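Local coordinates for protein giardin subunit alpha-1 (Giardia intestinalis, PDB 4EVF) that binds calcium and, in a calcium-dependent way, phospholipids such as phosphatidylserine, and takes part in attachment of the parasite to the intestinal mucosa, at residues A[94-99]-A[214-219]; A[220-225]-A[231-236]; A[156-161]-A[171-176]. One frame throughout, in Å; residues are numbered along the deposited sequence.

Contact 1: residues A[94-99]-A[214-219]; sequences AFFDTV and YYTFYC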
loop_
_atom_site.group_PDB
_atom_site.type_symbol
_atom_site.label_atom_id
_atom_site.label_comp_id
_atom_site.label_asym_id
_atom_site.label_seq_id
_atom_site.Cartn_x
_atom_site.Cartn_y
_atom_site.Cartn_z
ATOM N N ALA A 94 1.776 7.730 -5.816
ATOM C CA ALA A 94 2.388 7.495 -4.510
ATOM C C ALA A 94 1.370 7.726 -3.389
ATOM O O ALA A 94 1.363 6.997 -2.385
ATOM C CB ALA A 94 3.588 8.393 -4.322
ATOM N N PHE A 95 0.523 8.741 -3.557
ATOM C CA PHE A 95 -0.566 8.996 -2.603
ATOM C C PHE A 95 -1.387 7.725 -2.374
ATOM O O PHE A 95 -1.667 7.360 -1.223
ATOM C CB PHE A 95 -1.507 10.116 -3.089
ATOM C CG PHE A 95 -0.925 11.509 -3.003
ATOM C CD1 PHE A 95 0.273 11.748 -2.353
ATOM C CD2 PHE A 95 -1.596 12.589 -3.581
ATOM C CE1 PHE A 95 0.807 13.037 -2.278
ATOM C CE2 PHE A 95 -1.080 13.877 -3.505
ATOM C CZ PHE A 95 0.128 14.101 -2.851
ATOM N N PHE A 96 -1.797 7.067 -3.463
ATOM C CA PHE A 96 -2.589 5.842 -3.346
ATOM C C PHE A 96 -1.840 4.789 -2.534
ATOM O O PHE A 96 -2.422 4.133 -1.651
ATOM C CB PHE A 96 -2.967 5.261 -4.729
ATOM C CG PHE A 96 -3.691 6.228 -5.623
ATOM C CD1 PHE A 96 -4.535 7.194 -5.092
ATOM C CD2 PHE A 96 -3.505 6.189 -7.001
ATOM C CE1 PHE A 96 -5.192 8.095 -5.921
ATOM C CE2 PHE A 96 -4.155 7.088 -7.834
ATOM C CZ PHE A 96 -5.001 8.041 -7.294
ATOM N N ASP A 97 -0.553 4.630 -2.844
ATOM C CA ASP A 97 0.282 3.615 -2.206
ATOM C C ASP A 97 0.475 3.860 -0.708
ATOM O O ASP A 97 0.547 2.917 0.058
ATOM C CB ASP A 97 1.656 3.518 -2.883
ATOM C CG ASP A 97 1.555 3.254 -4.379
ATOM O OD1 ASP A 97 0.447 2.899 -4.847
ATOM O OD2 ASP A 97 2.584 3.399 -5.075
ATOM N N THR A 98 0.577 5.128 -0.319
ATOM C CA THR A 98 0.993 5.509 1.032
ATOM C C THR A 98 -0.179 5.831 1.978
ATOM O O THR A 98 -0.114 5.551 3.179
ATOM C CB THR A 98 1.988 6.712 0.998
ATOM O OG1 THR A 98 1.387 7.826 0.334
ATOM C CG2 THR A 98 3.277 6.348 0.267
ATOM N N VAL A 99 -1.247 6.407 1.430
ATOM C CA VAL A 99 -2.383 6.860 2.227
ATOM C C VAL A 99 -3.525 5.834 2.222
ATOM O O VAL A 99 -4.124 5.547 3.258
ATOM C CB VAL A 99 -2.917 8.242 1.717
ATOM C CG1 VAL A 99 -4.227 8.605 2.391
ATOM C CG2 VAL A 99 -1.892 9.332 1.945
ATOM N N TYR A 214 -11.574 9.533 -9.921
ATOM C CA TYR A 214 -11.863 8.151 -10.225
ATOM C C TYR A 214 -10.940 7.177 -9.495
ATOM O O TYR A 214 -11.397 6.280 -8.782
ATOM C CB TYR A 214 -11.784 7.893 -11.739
ATOM C CG TYR A 214 -11.914 6.430 -12.045
ATOM C CD1 TYR A 214 -13.163 5.824 -12.075
ATOM C CD2 TYR A 214 -10.788 5.640 -12.266
ATOM C CE1 TYR A 214 -13.298 4.481 -12.332
ATOM C CE2 TYR A 214 -10.907 4.296 -12.526
ATOM C CZ TYR A 214 -12.169 3.717 -12.552
ATOM O OH TYR A 214 -12.313 2.377 -12.811
ATOM N N TYR A 215 -9.639 7.330 -9.701
ATOM C CA TYR A 215 -8.686 6.397 -9.120
ATOM C C TYR A 215 -8.715 6.412 -7.600
ATOM O O TYR A 215 -8.537 5.372 -6.974
ATOM C CB TYR A 215 -7.272 6.627 -9.654
ATOM C CG TYR A 215 -7.184 6.261 -11.113
ATOM C CD1 TYR A 215 -7.368 4.947 -11.515
ATOM C CD2 TYR A 215 -6.976 7.234 -12.086
ATOM C CE1 TYR A 215 -7.327 4.598 -12.852
ATOM C CE2 TYR A 215 -6.927 6.900 -13.425
ATOM C CZ TYR A 215 -7.098 5.582 -13.800
ATOM O OH TYR A 215 -7.052 5.234 -15.124
ATOM N N THR A 216 -8.964 7.578 -7.019
ATOM C CA THR A 216 -9.017 7.679 -5.557
ATOM C C THR A 216 -10.174 6.855 -4.994
ATOM O O THR A 216 -9.987 6.055 -4.057
ATOM C CB THR A 216 -9.133 9.144 -5.070
ATOM O OG1 THR A 216 -7.972 9.888 -5.465
ATOM C CG2 THR A 216 -9.257 9.191 -3.550
ATOM N N PHE A 217 -11.368 7.038 -5.556
ATOM C CA PHE A 217 -12.541 6.278 -5.104
ATOM C C PHE A 217 -12.438 4.788 -5.454
ATOM O O PHE A 217 -12.907 3.914 -4.711
ATOM C CB PHE A 217 -13.835 6.886 -5.662
ATOM C CG PHE A 217 -14.305 8.105 -4.917
ATOM C CD1 PHE A 217 -13.721 9.341 -5.147
ATOM C CD2 PHE A 217 -15.340 8.019 -3.999
ATOM C CE1 PHE A 217 -14.145 10.472 -4.468
ATOM C CE2 PHE A 217 -15.773 9.141 -3.309
ATOM C CZ PHE A 217 -15.173 10.376 -3.553
ATOM N N TYR A 218 -11.820 4.498 -6.596
ATOM C CA TYR A 218 -11.604 3.123 -7.006
ATOM C C TYR A 218 -10.647 2.407 -6.043
ATOM O O TYR A 218 -10.890 1.263 -5.641
ATOM C CB TYR A 218 -11.050 3.080 -8.438
ATOM C CG TYR A 218 -11.215 1.750 -9.145
ATOM C CD1 TYR A 218 -12.297 0.920 -8.876
ATOM C CD2 TYR A 218 -10.277 1.315 -10.071
ATOM C CE1 TYR A 218 -12.448 -0.301 -9.530
ATOM C CE2 TYR A 218 -10.419 0.102 -10.731
ATOM C CZ TYR A 218 -11.503 -0.698 -10.456
ATOM O OH TYR A 218 -11.635 -1.905 -11.105
ATOM N N CYS A 219 -9.561 3.078 -5.667
ATOM C CA CYS A 219 -8.630 2.482 -4.709
ATOM C C CYS A 219 -9.333 2.290 -3.364
ATOM O O CYS A 219 -9.168 1.256 -2.701
ATOM C CB CYS A 219 -7.363 3.330 -4.552
ATOM S SG CYS A 219 -6.201 3.205 -5.981
#

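Contact 2: residues A[220-225]-A[231-236]; sequences AHFALL and AAYLIN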
loop_
_atom_site.group_PDB
_atom_site.type_symbol
_atom_site.label_atom_id
_atom_site.label_comp_id
_atom_site.label_asym_id
_atom_site.label_seq_id
_atom_site.Cartn_x
_atom_site.Cartn_y
_atom_site.Cartn_z
ATOM N N ALA A 220 -10.110 3.294 -2.965
ATOM C CA ALA A 220 -10.851 3.250 -1.697
ATOM C C ALA A 220 -11.788 2.040 -1.647
ATOM O O ALA A 220 -11.872 1.332 -0.632
ATOM C CB ALA A 220 -11.629 4.531 -1.516
ATOM N N HIS A 221 -12.500 1.823 -2.751
ATOM C CA HIS A 221 -13.333 0.639 -2.955
ATOM C C HIS A 221 -12.588 -0.680 -2.701
ATOM O O HIS A 221 -13.033 -1.513 -1.907
ATOM C CB HIS A 221 -13.921 0.669 -4.372
ATOM C CG HIS A 221 -14.439 -0.652 -4.844
ATOM N ND1 HIS A 221 -15.623 -1.190 -4.393
ATOM C CD2 HIS A 221 -13.935 -1.541 -5.733
ATOM C CE1 HIS A 221 -15.828 -2.356 -4.978
ATOM N NE2 HIS A 221 -14.817 -2.592 -5.796
ATOM N N PHE A 222 -11.462 -0.882 -3.382
ATOM C CA PHE A 222 -10.640 -2.076 -3.165
ATOM C C PHE A 222 -10.123 -2.158 -1.732
ATOM O O PHE A 222 -10.122 -3.238 -1.134
ATOM C CB PHE A 222 -9.455 -2.119 -4.133
ATOM C CG PHE A 222 -9.827 -2.517 -5.534
ATOM C CD1 PHE A 222 -9.457 -1.724 -6.615
ATOM C CD2 PHE A 222 -10.537 -3.673 -5.776
ATOM C CE1 PHE A 222 -9.799 -2.083 -7.909
ATOM C CE2 PHE A 222 -10.879 -4.037 -7.072
ATOM C CZ PHE A 222 -10.509 -3.239 -8.135
ATOM N N ALA A 223 -9.684 -1.024 -1.188
ATOM C CA ALA A 223 -9.133 -0.993 0.169
ATOM C C ALA A 223 -10.174 -1.505 1.147
ATOM O O ALA A 223 -9.876 -2.352 1.986
ATOM C CB ALA A 223 -8.715 0.417 0.553
ATOM N N LEU A 224 -11.396 -0.988 1.024
ATOM C CA LEU A 224 -12.495 -1.388 1.905
ATOM C C LEU A 224 -12.853 -2.863 1.740
ATOM O O LEU A 224 -13.240 -3.516 2.708
ATOM C CB LEU A 224 -13.718 -0.483 1.687
ATOM C CG LEU A 224 -13.465 0.978 2.057
ATOM C CD1 LEU A 224 -14.577 1.887 1.547
ATOM C CD2 LEU A 224 -13.261 1.130 3.589
ATOM N N LEU A 225 -12.704 -3.392 0.522
ATOM C CA LEU A 225 -12.924 -4.823 0.276
ATOM C C LEU A 225 -11.828 -5.680 0.899
ATOM O O LEU A 225 -12.061 -6.818 1.300
ATOM C CB LEU A 225 -13.009 -5.126 -1.219
ATOM C CG LEU A 225 -14.271 -4.656 -1.937
ATOM C CD1 LEU A 225 -14.263 -5.141 -3.383
ATOM C CD2 LEU A 225 -15.503 -5.167 -1.197
ATOM N N ALA A 231 -3.892 -4.214 -3.039
ATOM C CA ALA A 231 -2.549 -4.641 -3.427
ATOM C C ALA A 231 -2.532 -5.293 -4.819
ATOM O O ALA A 231 -1.697 -4.959 -5.657
ATOM C CB ALA A 231 -1.973 -5.598 -2.389
ATOM N N ALA A 232 -3.440 -6.235 -5.050
ATOM C CA ALA A 232 -3.531 -6.903 -6.354
ATOM C C ALA A 232 -3.658 -5.878 -7.487
ATOM O O ALA A 232 -2.939 -5.942 -8.487
ATOM C CB ALA A 232 -4.702 -7.838 -6.383
ATOM N N TYR A 233 -4.596 -4.952 -7.314
ATOM C CA TYR A 233 -4.857 -3.888 -8.280
ATOM C C TYR A 233 -3.657 -2.960 -8.520
ATOM O O TYR A 233 -3.324 -2.611 -9.657
ATOM C CB TYR A 233 -6.060 -3.063 -7.812
ATOM C CG TYR A 233 -6.308 -1.827 -8.660
ATOM C CD1 TYR A 233 -6.678 -1.945 -9.999
ATOM C CD2 TYR A 233 -6.182 -0.550 -8.126
ATOM C CE1 TYR A 233 -6.908 -0.832 -10.781
ATOM C CE2 TYR A 233 -6.412 0.584 -8.914
ATOM C CZ TYR A 233 -6.773 0.428 -10.242
ATOM O OH TYR A 233 -7.005 1.532 -11.046
ATOM N N LEU A 234 -3.029 -2.525 -7.438
ATOM C CA LEU A 234 -1.879 -1.659 -7.564
ATOM C C LEU A 234 -0.679 -2.430 -8.128
ATOM O O LEU A 234 0.118 -1.877 -8.867
ATOM C CB LEU A 234 -1.556 -1.004 -6.211
ATOM C CG LEU A 234 -2.501 0.072 -5.638
ATOM C CD1 LEU A 234 -2.133 0.571 -4.233
ATOM C CD2 LEU A 234 -2.707 1.242 -6.594
ATOM N N ILE A 235 -0.590 -3.691 -8.035
ATOM C CA ILE A 235 0.504 -4.445 -8.668
ATOM C C ILE A 235 0.252 -4.599 -10.153
ATOM O O ILE A 235 1.166 -4.470 -10.966
ATOM C CB ILE A 235 0.686 -5.823 -8.014
ATOM C CG1 ILE A 235 1.335 -5.648 -6.641
ATOM C CG2 ILE A 235 1.526 -6.752 -8.885
ATOM C CD1 ILE A 235 1.365 -6.937 -5.832
ATOM N N ASN A 236 -1.005 -4.840 -10.503
ATOM C CA ASN A 236 -1.387 -4.900 -11.905
ATOM C C ASN A 236 -1.127 -3.553 -12.623
ATOM O O ASN A 236 -0.600 -3.527 -13.739
ATOM C CB ASN A 236 -2.842 -5.363 -12.022
ATOM C CG ASN A 236 -3.290 -5.518 -13.459
ATOM O OD1 ASN A 236 -4.062 -4.698 -13.964
ATOM N ND2 ASN A 236 -2.812 -6.568 -14.126
#

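Contact 3: residues A[156-161]-A[171-176]; sequences EDEAQR and TAYLID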
loop_
_atom_site.group_PDB
_atom_site.type_symbol
_atom_site.label_atom_id
_atom_site.label_comp_id
_atom_site.label_asym_id
_atom_site.label_seq_id
_atom_site.Cartn_x
_atom_site.Cartn_y
_atom_site.Cartn_z
ATOM N N GLU A 156 -28.746 -3.751 2.455
ATOM C CA GLU A 156 -29.627 -3.459 1.322
ATOM C C GLU A 156 -30.163 -2.030 1.336
ATOM O O GLU A 156 -30.323 -1.404 0.285
ATOM C CB GLU A 156 -30.797 -4.441 1.299
ATOM C CG GLU A 156 -30.379 -5.902 1.286
ATOM C CD GLU A 156 -29.920 -6.417 2.647
ATOM O OE1 GLU A 156 -30.189 -5.754 3.677
ATOM O OE2 GLU A 156 -29.276 -7.486 2.684
ATOM N N ASP A 157 -30.462 -1.521 2.525
ATOM C CA ASP A 157 -30.948 -0.153 2.650
ATOM C C ASP A 157 -29.809 0.813 2.354
ATOM O O ASP A 157 -29.997 1.861 1.734
ATOM C CB ASP A 157 -31.509 0.099 4.055
ATOM C CG ASP A 157 -32.858 -0.579 4.281
ATOM O OD1 ASP A 157 -33.529 -0.955 3.289
ATOM O OD2 ASP A 157 -33.252 -0.725 5.457
ATOM N N GLU A 158 -28.618 0.431 2.795
ATOM C CA GLU A 158 -27.441 1.262 2.643
ATOM C C GLU A 158 -27.016 1.315 1.175
ATOM O O GLU A 158 -26.607 2.368 0.675
ATOM C CB GLU A 158 -26.313 0.722 3.526
ATOM C CG GLU A 158 -25.374 1.787 4.072
ATOM C CD GLU A 158 -26.067 2.802 4.955
ATOM O OE1 GLU A 158 -26.824 2.410 5.861
ATOM O OE2 GLU A 158 -25.842 4.006 4.738
ATOM N N ALA A 159 -27.122 0.179 0.492
ATOM C CA ALA A 159 -26.822 0.124 -0.931
ATOM C C ALA A 159 -27.795 0.993 -1.739
ATOM O O ALA A 159 -27.392 1.654 -2.695
ATOM C CB ALA A 159 -26.839 -1.306 -1.425
ATOM N N GLN A 160 -29.069 0.996 -1.353
ATOM C CA GLN A 160 -30.070 1.845 -2.017
ATOM C C GLN A 160 -29.786 3.341 -1.842
ATOM O O GLN A 160 -29.799 4.089 -2.816
ATOM C CB GLN A 160 -31.490 1.495 -1.546
ATOM C CG GLN A 160 -32.583 2.494 -1.966
ATOM C CD GLN A 160 -32.941 2.430 -3.457
ATOM O OE1 GLN A 160 -32.124 2.054 -4.303
ATOM N NE2 GLN A 160 -34.176 2.801 -3.774
ATOM N N ARG A 161 -29.524 3.777 -0.609
ATOM C CA ARG A 161 -29.122 5.169 -0.368
ATOM C C ARG A 161 -27.854 5.521 -1.156
ATOM O O ARG A 161 -27.722 6.629 -1.676
ATOM C CB ARG A 161 -28.889 5.451 1.125
ATOM C CG ARG A 161 -30.110 5.261 2.020
ATOM C CD ARG A 161 -29.864 5.840 3.423
ATOM N NE ARG A 161 -29.982 4.850 4.497
ATOM C CZ ARG A 161 -31.136 4.393 4.980
ATOM N NH1 ARG A 161 -32.290 4.814 4.470
ATOM N NH2 ARG A 161 -31.140 3.507 5.972
ATOM N N THR A 171 -22.217 14.088 -4.274
ATOM C CA THR A 171 -20.826 13.778 -3.978
ATOM C C THR A 171 -20.486 13.982 -2.502
ATOM O O THR A 171 -19.555 13.372 -1.998
ATOM C CB THR A 171 -19.860 14.604 -4.857
ATOM O OG1 THR A 171 -20.055 15.997 -4.603
ATOM C CG2 THR A 171 -20.115 14.319 -6.337
ATOM N N ALA A 172 -21.238 14.824 -1.803
ATOM C CA ALA A 172 -20.993 14.987 -0.368
ATOM C C ALA A 172 -21.260 13.673 0.372
ATOM O O ALA A 172 -20.490 13.276 1.256
ATOM C CB ALA A 172 -21.835 16.132 0.216
ATOM N N TYR A 173 -22.340 12.992 0.001
ATOM C CA TYR A 173 -22.689 11.703 0.618
ATOM C C TYR A 173 -21.628 10.659 0.274
ATOM O O TYR A 173 -21.272 9.805 1.096
ATOM C CB TYR A 173 -24.058 11.240 0.113
ATOM C CG TYR A 173 -24.611 9.995 0.775
ATOM C CD1 TYR A 173 -25.577 10.090 1.770
ATOM C CD2 TYR A 173 -24.187 8.726 0.391
ATOM C CE1 TYR A 173 -26.089 8.969 2.375
ATOM C CE2 TYR A 173 -24.693 7.588 0.995
ATOM C CZ TYR A 173 -25.647 7.721 1.994
ATOM O OH TYR A 173 -26.168 6.609 2.606
ATOM N N LEU A 174 -21.133 10.729 -0.958
ATOM C CA LEU A 174 -20.123 9.798 -1.442
ATOM C C LEU A 174 -18.814 9.918 -0.664
ATOM O O LEU A 174 -18.217 8.909 -0.273
ATOM C CB LEU A 174 -19.885 10.037 -2.921
ATOM C CG LEU A 174 -20.645 9.195 -3.947
ATOM C CD1 LEU A 174 -21.934 8.588 -3.447
ATOM C CD2 LEU A 174 -20.840 9.998 -5.254
ATOM N N ILE A 175 -18.374 11.153 -0.440
ATOM C CA ILE A 175 -17.114 11.410 0.243
ATOM C C ILE A 175 -17.203 10.927 1.690
ATOM O O ILE A 175 -16.294 10.281 2.208
ATOM C CB ILE A 175 -16.751 12.905 0.181
ATOM C CG1 ILE A 175 -16.438 13.314 -1.265
ATOM C CG2 ILE A 175 -15.569 13.217 1.068
ATOM C CD1 ILE A 175 -16.491 14.815 -1.504
ATOM N N ASP A 176 -18.316 11.243 2.334
ATOM C CA ASP A 176 -18.538 10.828 3.709
ATOM C C ASP A 176 -18.691 9.311 3.794
ATOM O O ASP A 176 -18.160 8.687 4.696
ATOM C CB ASP A 176 -19.781 11.517 4.272
ATOM C CG ASP A 176 -20.101 11.063 5.671
ATOM O OD1 ASP A 176 -19.487 11.608 6.612
ATOM O OD2 ASP A 176 -20.949 10.156 5.826
HETATM O O HOH W 1 -25.259 4.161 2.121
#

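Contact 1: residues A[94-99]-A[214-219]
F96 meets Y215, T216 and C219 where two helices of the annexin fold run side by side. Helix 92-100 belongs to the predicted second annexin repeat, and segment 214-219 lies in the predicted third. The two short segments run nearly parallel, at 24°, with axes 10.7 Å apart. The F96 ring reaches across between them. CG of F96 lies anti to its own carbonyl carbon (chi1 -56°), which sends the ring across to the other helix. Each neighbour meets a different part of it. The far end of the ring meets the CB of Y215, with F96 CZ 3.6 Å from Y215 CB. The tyrosine ring itself turns away from the contact. The backbone O of Y215 lies over one face of the F96 ring. C219 SG approaches obliquely, 4.4 Å from the F96 ring centroid, as a cysteine sulfur-aromatic contact. M140 of helix 135-145 also touches F96, and D97 makes salt bridges to R247 and R250. The T216 hydroxyl is hydrogen-bonded to the carbonyl of T212, one turn earlier. The same oxygen sits at the ring edge, near its plane, with T216 OG1 3.3 Å from F96 CE1.

Contact 2: residues A[220-225]-A[231-236]
F222 and Y233 carry this contact between them. CE1 of F222 sits over one face of the Y233 ring, toward its rim, 3.6 Å from Y233 CG. CD1 of F222 is close behind, 3.8 Å from Y233 CG. The two ortho carbons of the tyrosine share in it: Y233 CD1 lies 3.8 Å from F222 CE1, and Y233 CD2 lies 3.8 Å from F222 CD1. So one side of the phenylalanine ring meets the root of the tyrosine ring, well away from the hydroxyl. The ring planes are 33° apart and the centroids 5.0 Å apart. The rings form an oblique aromatic pair. The tyrosine adds an off-centre CH-pi contact, with Y233 CB 4.2 Å from the F222 ring centroid.

The two side chains leave their helices differently. CG of Y233 is anti to the backbone N (chi1 173°), while CG of F222 is anti to the carbonyl carbon (chi1 -76°). Both CB atoms point toward the opposite segment, and the side chains cross at about a right angle. The contact is buried and wholly apolar.

Further out, Y218 joins the pair. Its ring meets Y233 edge-to-face and F222 at a steeper tilt than Y233 does. Y269, from a loop, touches both F222 and Y233.

The pair joins the end of helix 211-225 to helix 227-240, across the border between the predicted third and fourth annexin repeats. Helix 183-196 packs against L224 and L225 on one helix, and helix 245-255 meets L234 and I235 on the other.

Contact 3: residues A[156-161]-A[171-176]
R161 and Y173 are the closest backbone pair between these two helical segments, with R161 CA 9.2 Å from Y173 CA. Y173 spans that gap. Its CG is anti to the backbone N (chi1 -174°), and the ring reaches toward the other helix with its hydroxyl in front. The hydroxyl lies beside the base of the arginine side chain, with Y173 OH 3.3 Å from R161 CB. The guanidinium end of R161 leads away, its plane turned 62° from the ring.

A bend at chi2 brings the carboxylate of E158 round toward the hydroxyl. The carboxylate and tyrosine ring planes are nearly parallel, 6° apart. One water bridges the two residues. It lies at the edge of the Y173 ring, in its plane, and accepts from Y173 OH at 2.7 Å. It gives its own two protons to E158 OE2 and to the backbone E158 O, each also 2.7 Å from the water O. E158 OE2 has a salt bridge to R151 as well, and OE1 bonds to the backbone N of G153. R151 also makes a weak hydrogen bond to Y173 OH. Both helices lie in the predicted third annexin repeat. The buried carboxylate is thus probably kept ionised by R151.

Contacts 1 and 2 are neighbours, with centres 9 Å apart, and both use helix 211-225. Contact 1 ties that helix back to the predicted second annexin repeat, and contact 2 ties it on to the predicted fourth. They touch directly through Y233: its OH lies 3.5 Å from Y215 CD1, and its CE2 lies 3.9 Å from C219 SG. Contact 3 lies within the chain loop closed by contact 1 and stands about 20 Å from each of the others, centre to centre. F217 bridges part of this distance, with F217 CZ 3.9 Å from I175 CG1. The nearest atoms of contacts 2 and 3 are about 8 Å apart. The structure is the apo form.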